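Local coordinates for protein nudix Hydrolase, RenU (PDB 6UUF) that is a Nudix hydrolase that probably uses magnesium to cleave nucleoside diphosphate derivatives such as NADH, at residues A[27-32]-A[158-163]. The protein carries 3 engineered substitutions. Sequence-based numbering, arbitrary orientation.
Sequences LLRAPM and ATIPLL
Arg29 reaches from strand 23-31 to the loop of 158-163 and spends the end of its guanidinium group on a single backbone oxygen, that of Ile160. Its CB lies 4.1 Å from CD1 of Leu162, at the start of a run in which the two side chains lie alongside one another, pointing opposite ways. With CG beside the backbone N the chain leaves the strand extended, CD of Arg29 also lying beside this methyl, then bends about the CG-CD bond (chi3 -60°), which brings the guanidinium under CD1 of Leu162. CD1 of Leu162 is 3.8 Å from NE and 3.7 Å from CZ of Arg29, over the centre of one guanidinium face. NE itself forms a salt bridge with Asp113. At the end, NH1 and NH2 of Arg29 both donate to Ile160 O, at 2.7 and 2.9 Å; the oxygen lies in the guanidinium plane, and the NH1 bond is the straighter (152° against 136° at the hydrogen). The other methyl of Leu162, CD2, packs on the ring of Pro31, 3.6 Å from its CD. Replacing Arg29 with a leucine would probably leave Ile160 O without either donor and Asp113 without its charged mate. Arg29 also pairs through its backbone with Ala112 and Ala114, while Pro161 O accepts a hydrogen bond from Arg89 of strand 87-98. The contact thus joins strand 23-31 of the mixed Nudix sheet, beside its parallel neighbour 104-113, to the C-terminal loop that follows helix 144-158.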
ATOM      1  N   LEU A  27       3.949  -0.836  -0.844  1.00 29.61           N
ATOM      2  CA  LEU A  27       4.943  -0.574   0.206  1.00 31.77           C
ATOM      3  C   LEU A  27       6.277  -0.393  -0.463  1.00 30.25           C
ATOM      4  O   LEU A  27       6.998  -1.364  -0.726  1.00 29.53           O
ATOM      5  CB  LEU A  27       4.982  -1.744   1.194  1.00 34.02           C
ATOM      6  CG  LEU A  27       5.978  -1.698   2.342  1.00 37.56           C
ATOM      7  CD1 LEU A  27       5.816  -0.381   3.053  1.00 40.87           C
ATOM      8  CD2 LEU A  27       5.682  -2.826   3.344  1.00 40.94           C
ATOM      9  N   LEU A  28       6.583   0.849  -0.793  1.00 29.76           N
ATOM     10  CA  LEU A  28       7.796   1.198  -1.508  1.00 28.55           C
ATOM     11  C   LEU A  28       8.915   1.547  -0.508  1.00 29.74           C
ATOM     12  O   LEU A  28       8.738   2.447   0.305  1.00 30.81           O
ATOM     13  CB  LEU A  28       7.555   2.391  -2.407  1.00 29.04           C
ATOM     14  CG  LEU A  28       8.767   2.824  -3.241  1.00 30.36           C
ATOM     15  CD1 LEU A  28       9.340   1.697  -4.126  1.00 33.11           C
ATOM     16  CD2 LEU A  28       8.320   3.981  -4.107  1.00 29.78           C
ATOM     17  N   ARG A  29      10.051   0.855  -0.609  1.00 28.60           N
ATOM     18  CA  ARG A  29      11.202   1.031   0.279  1.00 31.33           C
ATOM     19  C   ARG A  29      12.305   1.772  -0.405  1.00 30.61           C
ATOM     20  O   ARG A  29      12.514   1.587  -1.611  1.00 36.15           O
ATOM     21  CB  ARG A  29      11.738  -0.296   0.778  1.00 31.34           C
ATOM     22  CG  ARG A  29      10.655  -1.207   1.366  1.00 33.86           C
ATOM     23  CD  ARG A  29      11.253  -2.540   1.818  1.00 37.73           C
ATOM     24  NE  ARG A  29      11.891  -3.297   0.723  1.00 36.24           N
ATOM     25  CZ  ARG A  29      12.575  -4.424   0.900  1.00 35.05           C
ATOM     26  NH1 ARG A  29      12.759  -4.944   2.126  1.00 34.85           N
ATOM     27  NH2 ARG A  29      13.103  -5.024  -0.153  1.00 35.34           N
ATOM     28  N   ALA A  30      12.993   2.630   0.349  1.00 31.83           N
ATOM     29  CA  ALA A  30      14.210   3.302  -0.148  1.00 35.19           C
ATOM     30  C   ALA A  30      15.296   3.441   0.912  1.00 35.02           C
ATOM     31  O   ALA A  30      15.004   3.662   2.072  1.00 34.71           O
ATOM     32  CB  ALA A  30      13.910   4.664  -0.769  1.00 33.63           C
ATOM     33  N   PRO A  31      16.564   3.297   0.498  1.00 41.79           N
ATOM     34  CA  PRO A  31      17.651   3.453   1.462  1.00 49.82           C
ATOM     35  C   PRO A  31      17.865   4.918   1.757  1.00 47.78           C
ATOM     36  O   PRO A  31      17.720   5.758   0.858  1.00 45.83           O
ATOM     37  CB  PRO A  31      18.860   2.878   0.729  1.00 46.56           C
ATOM     38  CG  PRO A  31      18.490   2.842  -0.717  1.00 47.88           C
ATOM     39  CD  PRO A  31      17.067   3.231  -0.887  1.00 46.68           C
ATOM     40  N   MET A  32      18.191   5.228   2.994  1.00 56.46           N
ATOM     41  CA  MET A  32      18.593   6.600   3.323  1.00 68.58           C
ATOM     42  C   MET A  32      20.110   6.775   3.133  1.00 70.88           C
ATOM     43  O   MET A  32      20.843   5.772   3.138  1.00 77.27           O
ATOM     44  CB  MET A  32      18.159   6.902   4.746  1.00 66.87           C
ATOM     45  CG  MET A  32      16.654   6.913   4.916  1.00 67.01           C
ATOM     46  SD  MET A  32      15.942   8.121   3.790  1.00 61.41           S
ATOM     47  CE  MET A  32      14.718   8.965   4.780  1.00 68.53           C
ATOM     48  N   ALA A 158      12.064  -7.851   6.346  1.00 38.42           N
ATOM     49  CA  ALA A 158      13.382  -8.168   6.891  1.00 40.83           C
ATOM     50  C   ALA A 158      13.969  -9.396   6.238  1.00 41.20           C
ATOM     51  O   ALA A 158      15.181  -9.579   6.290  1.00 41.63           O
ATOM     52  CB  ALA A 158      13.353  -8.338   8.412  1.00 41.72           C
ATOM     53  N   THR A 159      13.139 -10.229   5.611  1.00 40.89           N
ATOM     54  CA  THR A 159      13.666 -11.361   4.852  1.00 39.88           C
ATOM     55  C   THR A 159      13.962 -11.039   3.384  1.00 43.37           C
ATOM     56  O   THR A 159      14.347 -11.928   2.682  1.00 51.64           O
ATOM     57  CB  THR A 159      12.721 -12.567   4.874  1.00 42.31           C
ATOM     58  OG1 THR A 159      11.607 -12.300   4.015  1.00 44.86           O
ATOM     59  CG2 THR A 159      12.217 -12.881   6.304  1.00 41.35           C
ATOM     60  N   ILE A 160      13.757  -9.810   2.906  1.00 42.85           N
ATOM     61  CA  ILE A 160      14.246  -9.417   1.580  1.00 44.31           C
ATOM     62  C   ILE A 160      14.927  -8.077   1.680  1.00 47.32           C
ATOM     63  O   ILE A 160      14.266  -7.066   1.609  1.00 45.09           O
ATOM     64  CB  ILE A 160      13.150  -9.320   0.481  1.00 49.22           C
ATOM     65  CG1 ILE A 160      11.801  -8.871   1.044  1.00 49.99           C
ATOM     66  CG2 ILE A 160      12.990 -10.665  -0.227  1.00 53.12           C
ATOM     67  CD1 ILE A 160      10.720  -8.755  -0.011  1.00 52.66           C
ATOM     68  N   PRO A 161      16.259  -8.052   1.831  1.00 53.39           N
ATOM     69  CA  PRO A 161      16.943  -6.745   1.837  1.00 53.64           C
ATOM     70  C   PRO A 161      16.888  -6.028   0.504  1.00 49.61           C
ATOM     71  O   PRO A 161      16.724  -6.660  -0.544  1.00 39.98           O
ATOM     72  CB  PRO A 161      18.383  -7.112   2.147  1.00 56.41           C
ATOM     73  CG  PRO A 161      18.487  -8.556   1.725  1.00 59.73           C
ATOM     74  CD  PRO A 161      17.195  -9.137   2.155  1.00 54.26           C
ATOM     75  N   LEU A 162      17.031  -4.708   0.558  1.00 54.23           N
ATOM     76  CA  LEU A 162      16.951  -3.895  -0.642  1.00 53.71           C
ATOM     77  C   LEU A 162      18.038  -4.321  -1.597  1.00 51.49           C
ATOM     78  O   LEU A 162      19.073  -4.794  -1.188  1.00 47.34           O
ATOM     79  CB  LEU A 162      17.090  -2.388  -0.359  1.00 59.68           C
ATOM     80  CG  LEU A 162      15.814  -1.633   0.015  1.00 65.66           C
ATOM     81  CD1 LEU A 162      15.378  -2.008   1.420  1.00 70.28           C
ATOM     82  CD2 LEU A 162      16.031  -0.137  -0.087  1.00 68.03           C
ATOM     83  N   LEU A 163      17.776  -4.099  -2.874  1.00 57.61           N
ATOM     84  CA  LEU A 163      18.696  -4.411  -3.950  1.00 58.35           C
ATOM     85  C   LEU A 163      19.831  -3.420  -4.057  1.00 62.34           C
ATOM     86  O   LEU A 163      19.834  -2.389  -3.395  1.00 62.16           O
ATOM     87  CB  LEU A 163      17.917  -4.399  -5.258  1.00 55.74           C
ATOM     88  CG  LEU A 163      16.788  -5.406  -5.291  1.00 58.83           C
ATOM     89  CD1 LEU A 163      16.144  -5.416  -6.671  1.00 60.56           C
ATOM     90  CD2 LEU A 163      17.297  -6.795  -4.940  1.00 56.98           C
TER